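Local structure of positive phenol-degradative gene regulator (Ralstonia sp. E2, 5FRZ) at residues V110-V115 with G126-E131; P149-Q154 with Y172-C177. The protein activates transcription of phenol-degradation genes, probably as a sigma54-dependent, ATP- and DNA-binding regulator whose N-terminal sensor portion, described here, binds a phenolic ligand and zinc. All blocks are in the same frame, centred on the assembly; numbering follows the deposited sequence.

Contact 1 of 2, residues V110-V115 with G126-E131; sequences VTPLTV and GEFLWE. With 2MP (3,4-dimethylphenol), chain D.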
ATOM      1  N   VAL A 110      -0.896  -7.966 -17.159  1.00 38.92           N
ATOM      2  CA  VAL A 110      -1.975  -7.739 -18.105  1.00 35.10           C
ATOM      3  C   VAL A 110      -1.629  -8.295 -19.466  1.00 38.31           C
ATOM      4  O   VAL A 110      -0.488  -8.168 -19.927  1.00 39.84           O
ATOM      5  CB  VAL A 110      -2.275  -6.229 -18.284  1.00 33.25           C
ATOM      6  CG1 VAL A 110      -3.641  -6.035 -18.913  1.00 34.10           C
ATOM      7  CG2 VAL A 110      -2.191  -5.499 -16.975  1.00 28.97           C
ATOM      8  N   THR A 111      -2.621  -8.888 -20.113  1.00 36.28           N
ATOM      9  CA  THR A 111      -2.518  -9.218 -21.528  1.00 37.81           C
ATOM     10  C   THR A 111      -3.707  -8.615 -22.274  1.00 40.33           C
ATOM     11  O   THR A 111      -4.859  -8.938 -21.988  1.00 37.53           O
ATOM     12  CB  THR A 111      -2.455 -10.755 -21.766  1.00 38.62           C
ATOM     13  OG1 THR A 111      -1.230 -11.273 -21.227  1.00 47.72           O
ATOM     14  CG2 THR A 111      -2.509 -11.071 -23.249  1.00 46.63           C
ATOM     15  N   PRO A 112      -3.432  -7.699 -23.214  1.00 48.08           N
ATOM     16  CA  PRO A 112      -4.512  -7.216 -24.083  1.00 43.07           C
ATOM     17  C   PRO A 112      -5.095  -8.324 -24.953  1.00 43.78           C
ATOM     18  O   PRO A 112      -4.342  -9.080 -25.566  1.00 47.01           O
ATOM     19  CB  PRO A 112      -3.818  -6.153 -24.939  1.00 44.67           C
ATOM     20  CG  PRO A 112      -2.697  -5.662 -24.075  1.00 45.92           C
ATOM     21  CD  PRO A 112      -2.211  -6.883 -23.341  1.00 44.00           C
ATOM     22  N   LEU A 113      -6.423  -8.438 -24.964  1.00 46.16           N
ATOM     23  CA  LEU A 113      -7.131  -9.251 -25.948  1.00 44.49           C
ATOM     24  C   LEU A 113      -7.359  -8.377 -27.167  1.00 45.97           C
ATOM     25  O   LEU A 113      -6.703  -8.541 -28.195  1.00 52.60           O
ATOM     26  CB  LEU A 113      -8.465  -9.773 -25.406  1.00 40.75           C
ATOM     27  CG  LEU A 113      -8.425 -10.602 -24.121  1.00 43.20           C
ATOM     28  CD1 LEU A 113      -9.829 -10.949 -23.681  1.00 46.90           C
ATOM     29  CD2 LEU A 113      -7.589 -11.868 -24.282  1.00 43.58           C
ATOM     30  N   THR A 114      -8.269  -7.416 -27.032  1.00 47.91           N
ATOM     31  CA  THR A 114      -8.521  -6.467 -28.102  1.00 42.20           C
ATOM     32  C   THR A 114      -8.568  -5.033 -27.555  1.00 45.64           C
ATOM     33  O   THR A 114      -9.135  -4.767 -26.490  1.00 43.54           O
ATOM     34  CB  THR A 114      -9.829  -6.810 -28.844  1.00 49.72           C
ATOM     35  OG1 THR A 114     -10.108  -5.803 -29.823  1.00 55.49           O
ATOM     36  CG2 THR A 114     -11.002  -6.909 -27.864  1.00 48.23           C
ATOM     37  N   VAL A 115      -7.932  -4.112 -28.265  1.00 41.50           N
ATOM     38  CA  VAL A 115      -7.938  -2.718 -27.847  1.00 40.54           C
ATOM     39  C   VAL A 115      -8.264  -1.837 -29.023  1.00 42.54           C
ATOM     40  O   VAL A 115      -7.607  -1.883 -30.060  1.00 42.26           O
ATOM     41  CB  VAL A 115      -6.598  -2.277 -27.237  1.00 41.58           C
ATOM     42  CG1 VAL A 115      -6.622  -0.783 -26.929  1.00 40.26           C
ATOM     43  CG2 VAL A 115      -6.314  -3.066 -25.974  1.00 42.40           C
ATOM     44  N   GLY A 126     -12.070  -1.848 -24.761  1.00 29.22           N
ATOM     45  CA  GLY A 126     -10.901  -2.642 -24.392  1.00 30.28           C
ATOM     46  C   GLY A 126     -11.162  -3.863 -23.515  1.00 34.43           C
ATOM     47  O   GLY A 126     -11.869  -3.781 -22.504  1.00 34.27           O
ATOM     48  N   GLU A 127     -10.600  -5.003 -23.915  1.00 35.14           N
ATOM     49  CA  GLU A 127     -10.711  -6.241 -23.147  1.00 38.06           C
ATOM     50  C   GLU A 127      -9.319  -6.734 -22.772  1.00 36.16           C
ATOM     51  O   GLU A 127      -8.416  -6.749 -23.610  1.00 37.92           O
ATOM     52  CB  GLU A 127     -11.464  -7.325 -23.935  1.00 37.85           C
ATOM     53  CG  GLU A 127     -12.887  -6.915 -24.345  1.00 42.79           C
ATOM     54  CD  GLU A 127     -13.640  -7.988 -25.147  1.00 45.15           C
ATOM     55  OE1 GLU A 127     -13.163  -9.143 -25.214  1.00 48.99           O
ATOM     56  OE2 GLU A 127     -14.719  -7.663 -25.703  1.00 43.02           O
ATOM     57  N   PHE A 128      -9.141  -7.135 -21.516  1.00 31.95           N
ATOM     58  CA  PHE A 128      -7.824  -7.565 -21.056  1.00 33.27           C
ATOM     59  C   PHE A 128      -7.875  -8.819 -20.186  1.00 34.50           C
ATOM     60  O   PHE A 128      -8.891  -9.098 -19.537  1.00 32.57           O
ATOM     61  CB  PHE A 128      -7.143  -6.428 -20.279  1.00 34.38           C
ATOM     62  CG  PHE A 128      -7.056  -5.138 -21.050  1.00 32.56           C
ATOM     63  CD1 PHE A 128      -8.161  -4.303 -21.170  1.00 31.19           C
ATOM     64  CD2 PHE A 128      -5.870  -4.752 -21.652  1.00 35.37           C
ATOM     65  CE1 PHE A 128      -8.091  -3.126 -21.895  1.00 28.46           C
ATOM     66  CE2 PHE A 128      -5.795  -3.568 -22.376  1.00 35.21           C
ATOM     67  CZ  PHE A 128      -6.904  -2.760 -22.492  1.00 31.13           C
ATOM     68  N   LEU A 129      -6.763  -9.561 -20.180  1.00 35.09           N
ATOM     69  CA  LEU A 129      -6.531 -10.635 -19.213  1.00 34.05           C
ATOM     70  C   LEU A 129      -5.721 -10.121 -18.025  1.00 31.86           C
ATOM     71  O   LEU A 129      -4.772  -9.367 -18.194  1.00 30.85           O
ATOM     72  CB  LEU A 129      -5.788 -11.809 -19.861  1.00 36.35           C
ATOM     73  CG  LEU A 129      -6.506 -12.638 -20.931  1.00 39.37           C
ATOM     74  CD1 LEU A 129      -5.615 -13.783 -21.437  1.00 45.02           C
ATOM     75  CD2 LEU A 129      -7.804 -13.199 -20.382  1.00 41.80           C
ATOM     76  N   TRP A 130      -6.106 -10.541 -16.830  1.00 28.44           N
ATOM     77  CA  TRP A 130      -5.327 -10.302 -15.627  1.00 29.44           C
ATOM     78  C   TRP A 130      -4.822 -11.627 -15.103  1.00 35.12           C
ATOM     79  O   TRP A 130      -5.612 -12.529 -14.802  1.00 33.06           O
ATOM     80  CB  TRP A 130      -6.160  -9.625 -14.552  1.00 25.67           C
ATOM     81  CG  TRP A 130      -6.207  -8.122 -14.638  1.00 23.07           C
ATOM     82  CD1 TRP A 130      -5.383  -7.300 -15.355  1.00 25.58           C
ATOM     83  CD2 TRP A 130      -7.136  -7.278 -13.969  1.00 22.17           C
ATOM     84  NE1 TRP A 130      -5.748  -5.981 -15.168  1.00 21.46           N
ATOM     85  CE2 TRP A 130      -6.823  -5.946 -14.315  1.00 25.08           C
ATOM     86  CE3 TRP A 130      -8.203  -7.518 -13.101  1.00 24.69           C
ATOM     87  CZ2 TRP A 130      -7.538  -4.863 -13.815  1.00 23.38           C
ATOM     88  CZ3 TRP A 130      -8.919  -6.429 -12.611  1.00 27.72           C
ATOM     89  CH2 TRP A 130      -8.585  -5.128 -12.975  1.00 22.80           C
ATOM     90  N   GLU A 131      -3.506 -11.739 -14.996  1.00 33.44           N
ATOM     91  CA  GLU A 131      -2.899 -12.929 -14.426  1.00 36.87           C
ATOM     92  C   GLU A 131      -2.119 -12.558 -13.178  1.00 33.57           C
ATOM     93  O   GLU A 131      -1.493 -11.499 -13.124  1.00 35.92           O
ATOM     94  CB  GLU A 131      -2.007 -13.606 -15.456  1.00 36.73           C
ATOM     95  CG  GLU A 131      -2.809 -14.220 -16.596  1.00 42.39           C
ATOM     96  CD  GLU A 131      -1.939 -14.874 -17.643  1.00 50.56           C
ATOM     97  OE1 GLU A 131      -1.534 -16.038 -17.429  1.00 54.98           O
ATOM     98  OE2 GLU A 131      -1.661 -14.226 -18.679  1.00 52.32           O
TER
HETATM   99  O1  2MP D1209      -4.402  -3.535 -15.196  1.00 23.96           O
HETATM  100  C1  2MP D1209      -4.763  -2.473 -16.029  1.00 23.61           C
HETATM  101  C2  2MP D1209      -4.371  -1.163 -15.756  1.00 21.15           C
HETATM  102  C3  2MP D1209      -4.750  -0.128 -16.603  1.00 22.27           C
HETATM  103  C4  2MP D1209      -5.515  -0.431 -17.716  1.00 25.64           C
HETATM  104  C5  2MP D1209      -5.885  -1.733 -17.967  1.00 26.42           C
HETATM  105  C6  2MP D1209      -5.521  -2.773 -17.136  1.00 25.77           C
HETATM  106  C7  2MP D1209      -5.972   0.640 -18.692  1.00 27.27           C
HETATM  107  C8  2MP D1209      -6.714  -2.030 -19.171  1.00 29.17           C
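T111 and L129 form a hydrogen-bonded antiparallel pair where the directions of strands 110-112 and 126-131 lie 149° apart. T111 N donates to L129 O at 2.9 Å and L129 N to T111 O at 2.7 Å. Beyond P112 the strand breaks register: L113 N gives a 2.9 Å bond to E127 O, while T114 N reaches the same oxygen only weakly and T114 O accepts from E127 N. L113 and T114 share one partner in a classic beta bulge, in the hairpin of strands 109-118 and 123-131 at one end of a four-stranded antiparallel sheet. V110, P112, V115, F128 and W130 occupy the face that binds 3,4-dimethylphenol. V115 CG2 touches F128 CZ at 3.5 Å, while V110 CG1 lies near F128 CD2. Methyl C8 of the ligand sits over the centre of the F128 ring, 3.2 Å above its plane. At the phenol's other end W130 NE1 donates to O1 over 2.8 Å in a bent bond (144° at the hydrogen), with the ligand at the indole edge. With chi1 at -162°, V110 CG2 is anti to its own carbonyl carbon, which turns it toward W130 CD1 and the phenol oxygen. L113, at the corner, reaches over L129 at about a right angle, its CD2 3.6 Å from L129 CG. T114 CG2 lies against the extended chain of E127. Helix 91-104 brings P99, F92 and L95 against V110, V115 and F128.

Contact 2 of 2, residues P149-Q154 with Y172-C177; sequences PVCWMQ and YRELEC. With ZN (zinc ion), chain C; 2MP (3,4-dimethylphenol), chain D.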
ATOM      1  N   PRO A 149     -16.764 -11.071  -8.603  1.00 42.85           N
ATOM      2  CA  PRO A 149     -15.382 -10.593  -8.788  1.00 39.89           C
ATOM      3  C   PRO A 149     -14.901  -9.680  -7.662  1.00 32.03           C
ATOM      4  O   PRO A 149     -15.704  -8.916  -7.131  1.00 32.98           O
ATOM      5  CB  PRO A 149     -15.461  -9.829 -10.108  1.00 37.05           C
ATOM      6  CG  PRO A 149     -16.492 -10.599 -10.904  1.00 38.90           C
ATOM      7  CD  PRO A 149     -17.493 -11.139  -9.888  1.00 42.70           C
ATOM      8  N   VAL A 150     -13.619  -9.758  -7.309  1.00 32.20           N
ATOM      9  CA  VAL A 150     -13.121  -9.076  -6.105  1.00 31.18           C
ATOM     10  C   VAL A 150     -11.914  -8.132  -6.286  1.00 30.64           C
ATOM     11  O   VAL A 150     -11.414  -7.576  -5.317  1.00 26.33           O
ATOM     12  CB  VAL A 150     -12.728 -10.105  -5.025  1.00 35.89           C
ATOM     13  CG1 VAL A 150     -13.970 -10.705  -4.400  1.00 30.30           C
ATOM     14  CG2 VAL A 150     -11.828 -11.176  -5.620  1.00 34.32           C
ATOM     15  N   CYS A 151     -11.464  -7.919  -7.514  1.00 27.08           N
ATOM     16  CA  CYS A 151     -10.289  -7.086  -7.711  1.00 24.47           C
ATOM     17  C   CYS A 151     -10.699  -5.621  -7.831  1.00 25.89           C
ATOM     18  O   CYS A 151     -10.484  -4.969  -8.855  1.00 26.54           O
ATOM     19  CB  CYS A 151      -9.487  -7.593  -8.919  1.00 21.76           C
ATOM     20  SG  CYS A 151      -8.914  -9.335  -8.640  1.00 27.06           S
ATOM     21  N   TRP A 152     -11.263  -5.128  -6.729  1.00 25.07           N
ATOM     22  CA  TRP A 152     -11.842  -3.796  -6.592  1.00 28.54           C
ATOM     23  C   TRP A 152     -10.858  -2.655  -6.842  1.00 26.64           C
ATOM     24  O   TRP A 152     -11.110  -1.768  -7.648  1.00 21.02           O
ATOM     25  CB  TRP A 152     -12.424  -3.640  -5.185  1.00 28.36           C
ATOM     26  CG  TRP A 152     -13.402  -4.716  -4.804  1.00 31.75           C
ATOM     27  CD1 TRP A 152     -14.224  -5.424  -5.641  1.00 34.74           C
ATOM     28  CD2 TRP A 152     -13.667  -5.196  -3.480  1.00 34.60           C
ATOM     29  NE1 TRP A 152     -14.981  -6.320  -4.914  1.00 35.07           N
ATOM     30  CE2 TRP A 152     -14.660  -6.199  -3.589  1.00 33.41           C
ATOM     31  CE3 TRP A 152     -13.153  -4.886  -2.218  1.00 33.60           C
ATOM     32  CZ2 TRP A 152     -15.153  -6.883  -2.476  1.00 37.54           C
ATOM     33  CZ3 TRP A 152     -13.649  -5.568  -1.112  1.00 36.14           C
ATOM     34  CH2 TRP A 152     -14.637  -6.554  -1.252  1.00 38.22           C
ATOM     35  N   MET A 153      -9.742  -2.677  -6.125  1.00 21.84           N
ATOM     36  CA  MET A 153      -8.697  -1.695  -6.326  1.00 23.99           C
ATOM     37  C   MET A 153      -8.120  -1.770  -7.731  1.00 22.01           C
ATOM     38  O   MET A 153      -7.796  -0.735  -8.321  1.00 19.58           O
ATOM     39  CB  MET A 153      -7.582  -1.898  -5.306  1.00 21.80           C
ATOM     40  CG  MET A 153      -6.701  -0.673  -5.066  1.00 26.64           C
ATOM     41  SD  MET A 153      -5.334  -1.178  -3.929  1.00 36.08           S
ATOM     42  CE  MET A 153      -6.153  -2.478  -3.050  1.00 30.96           C
ATOM     43  N   GLN A 154      -7.958  -2.990  -8.254  1.00 18.33           N
ATOM     44  CA  GLN A 154      -7.420  -3.164  -9.604  1.00 19.36           C
ATOM     45  C   GLN A 154      -8.368  -2.626 -10.682  1.00 22.03           C
ATOM     46  O   GLN A 154      -7.920  -2.010 -11.656  1.00 20.18           O
ATOM     47  CB  GLN A 154      -7.106  -4.632  -9.876  1.00 23.53           C
ATOM     48  CG  GLN A 154      -6.086  -5.205  -8.915  1.00 22.77           C
ATOM     49  CD  GLN A 154      -5.699  -6.665  -9.215  1.00 28.59           C
ATOM     50  OE1 GLN A 154      -5.088  -7.323  -8.376  1.00 25.65           O
ATOM     51  NE2 GLN A 154      -6.034  -7.158 -10.407  1.00 22.36           N
ATOM     52  N   TYR A 172     -14.749   0.137 -16.119  1.00 26.57           N
ATOM     53  CA  TYR A 172     -14.367  -1.253 -16.319  1.00 24.82           C
ATOM     54  C   TYR A 172     -15.170  -2.214 -15.453  1.00 28.09           C
ATOM     55  O   TYR A 172     -15.607  -1.868 -14.351  1.00 27.51           O
ATOM     56  CB  TYR A 172     -12.895  -1.459 -16.005  1.00 24.44           C
ATOM     57  CG  TYR A 172     -11.955  -0.950 -17.046  1.00 23.92           C
ATOM     58  CD1 TYR A 172     -11.712   0.417 -17.182  1.00 20.36           C
ATOM     59  CD2 TYR A 172     -11.274  -1.836 -17.875  1.00 23.30           C
ATOM     60  CE1 TYR A 172     -10.844   0.884 -18.121  1.00 20.38           C
ATOM     61  CE2 TYR A 172     -10.394  -1.374 -18.829  1.00 23.30           C
ATOM     62  CZ  TYR A 172     -10.180  -0.013 -18.942  1.00 22.99           C
ATOM     63  OH  TYR A 172      -9.299   0.449 -19.896  1.00 22.14           O
ATOM     64  N   ARG A 173     -15.345  -3.433 -15.947  1.00 28.40           N
ATOM     65  CA  ARG A 173     -15.955  -4.483 -15.140  1.00 31.69           C
ATOM     66  C   ARG A 173     -15.185  -5.790 -15.305  1.00 32.16           C
ATOM     67  O   ARG A 173     -14.687  -6.100 -16.393  1.00 28.98           O
ATOM     68  CB  ARG A 173     -17.435  -4.669 -15.519  1.00 37.55           C
ATOM     69  CG  ARG A 173     -18.015  -6.026 -15.117  1.00 45.76           C
ATOM     70  CD  ARG A 173     -19.489  -5.969 -14.681  1.00 54.17           C
ATOM     71  NE  ARG A 173     -20.082  -7.314 -14.700  1.00 69.19           N
ATOM     72  CZ  ARG A 173     -21.392  -7.570 -14.672  1.00 78.03           C
ATOM     73  NH1 ARG A 173     -22.267  -6.571 -14.609  1.00 75.96           N
ATOM     74  NH2 ARG A 173     -21.829  -8.829 -14.700  1.00 76.61           N
ATOM     75  N   GLU A 174     -15.064  -6.541 -14.210  1.00 30.12           N
ATOM     76  CA  GLU A 174     -14.505  -7.880 -14.260  1.00 29.64           C
ATOM     77  C   GLU A 174     -15.548  -8.891 -14.712  1.00 32.71           C
ATOM     78  O   GLU A 174     -16.539  -9.075 -14.027  1.00 32.94           O
ATOM     79  CB  GLU A 174     -13.989  -8.289 -12.885  1.00 30.53           C
ATOM     80  CG  GLU A 174     -12.692  -7.692 -12.476  1.00 30.40           C
ATOM     81  CD  GLU A 174     -12.117  -8.417 -11.286  1.00 27.51           C
ATOM     82  OE1 GLU A 174     -12.552  -8.127 -10.152  1.00 28.72           O
ATOM     83  OE2 GLU A 174     -11.259  -9.292 -11.491  1.00 26.51           O
ATOM     84  N   LEU A 175     -15.310  -9.565 -15.834  1.00 35.47           N
ATOM     85  CA  LEU A 175     -16.227 -10.602 -16.328  1.00 36.25           C
ATOM     86  C   LEU A 175     -15.824 -11.961 -15.763  1.00 41.05           C
ATOM     87  O   LEU A 175     -16.593 -12.924 -15.786  1.00 41.84           O
ATOM     88  CB  LEU A 175     -16.222 -10.645 -17.856  1.00 36.71           C
ATOM     89  CG  LEU A 175     -16.221  -9.277 -18.557  1.00 37.10           C
ATOM     90  CD1 LEU A 175     -16.243  -9.418 -20.081  1.00 41.98           C
ATOM     91  CD2 LEU A 175     -17.382  -8.399 -18.075  1.00 42.28           C
ATOM     92  N   GLU A 176     -14.596 -12.011 -15.261  1.00 38.41           N
ATOM     93  CA  GLU A 176     -13.999 -13.219 -14.729  1.00 45.31           C
ATOM     94  C   GLU A 176     -13.046 -12.821 -13.611  1.00 42.54           C
ATOM     95  O   GLU A 176     -12.467 -11.742 -13.681  1.00 36.32           O
ATOM     96  CB  GLU A 176     -13.261 -13.968 -15.825  1.00 46.97           C
ATOM     97  CG  GLU A 176     -13.803 -15.345 -16.004  1.00 57.24           C
ATOM     98  CD  GLU A 176     -13.602 -15.904 -17.366  1.00 59.90           C
ATOM     99  OE1 GLU A 176     -12.426 -16.071 -17.760  1.00 64.32           O
ATOM    100  OE2 GLU A 176     -14.618 -16.213 -18.020  1.00 66.66           O
ATOM    101  N   CYS A 177     -12.883 -13.662 -12.588  1.00 40.64           N
ATOM    102  CA  CYS A 177     -12.002 -13.314 -11.460  1.00 42.86           C
ATOM    103  C   CYS A 177     -11.518 -14.514 -10.661  1.00 43.94           C
ATOM    104  O   CYS A 177     -12.334 -15.311 -10.195  1.00 43.04           O
ATOM    105  CB  CYS A 177     -12.716 -12.348 -10.505  1.00 37.30           C
ATOM    106  SG  CYS A 177     -11.683 -11.773  -9.105  1.00 37.53           S
TER
HETATM  107 ZN    ZN C1208     -10.088 -10.485 -10.253  1.00 30.93          ZN
HETATM  108  O1  2MP D1209      -4.402  -3.535 -15.196  1.00 23.96           O
HETATM  109  C1  2MP D1209      -4.763  -2.473 -16.029  1.00 23.61           C
HETATM  110  C2  2MP D1209      -4.371  -1.163 -15.756  1.00 21.15           C
HETATM  111  C3  2MP D1209      -4.750  -0.128 -16.603  1.00 22.27           C
HETATM  112  C4  2MP D1209      -5.515  -0.431 -17.716  1.00 25.64           C
HETATM  113  C5  2MP D1209      -5.885  -1.733 -17.967  1.00 26.42           C
HETATM  114  C6  2MP D1209      -5.521  -2.773 -17.136  1.00 25.77           C
HETATM  115  C7  2MP D1209      -5.972   0.640 -18.692  1.00 27.27           C
HETATM  116  C8  2MP D1209      -6.714  -2.030 -19.171  1.00 29.17           C
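E174 grips the segment 149-154 with both carboxylate oxygens, one through the zinc ion and one through the backbone. E174 OE2 binds zinc at 2.1 Å, and E174 OE1 accepts the N-H of C151 at 2.9 Å, on the syn side of OE1 and 25° out of the carboxylate plane, which restricts rotation of the group. With the chain extended beyond CG, the carboxylate is carried across to C151. P149 runs antiparallel alongside the E174 side chain, its CB 3.5 Å from E174 CB, and P149 CB also packs on C177 CB at 3.7 Å. C177 carries its SG anti to the backbone N (chi1 -177°), where it binds zinc at 2.3 Å and also accepts a nearly straight bond, 172° at the hydrogen, from V150 N at 3.3 Å. Such an N-H to thiolate bond would be expected to ease the negative charge on the sulfur. C151 SG binds zinc at 2.3 Å, and C185 completes the Cys3Glu site of the V4R domain. C151 is also the N-cap residue of helix 152-166 and the centre of an inverse gamma turn, which joins the metal directly to the start of that helix. The site is buried where helix 152-166 begins beside the edge strand 170-176, with W130 of strand 123-131 and E135 and H139 of helix 134-143 packed around it, and C185 arriving at the start of strand 185-191.

Contacts 1 and 2 reach the same four-stranded sheet from its two outer strands, 109-118 and 170-176, their centres about 13 Å apart. Contact 1 is partly exposed and joined mainly by backbone hydrogen bonds, with an apolar face toward the ligand; contact 2 is buried and joins a helix start to a strand through metal coordination. W130 bridges them: its CZ3 lies 3.9 Å from C151 CB, and its CH2 packs 3.4 Å from Q154 C. A second join is F128 CE1 against Y172 CE2, and the ligand also touches both contacts, since Y172 OH approaches its methyl C7. The W130 indole thus lies between the phenol, at its N-H edge, and the zinc ligands C151 and E174, at its six-membered ring.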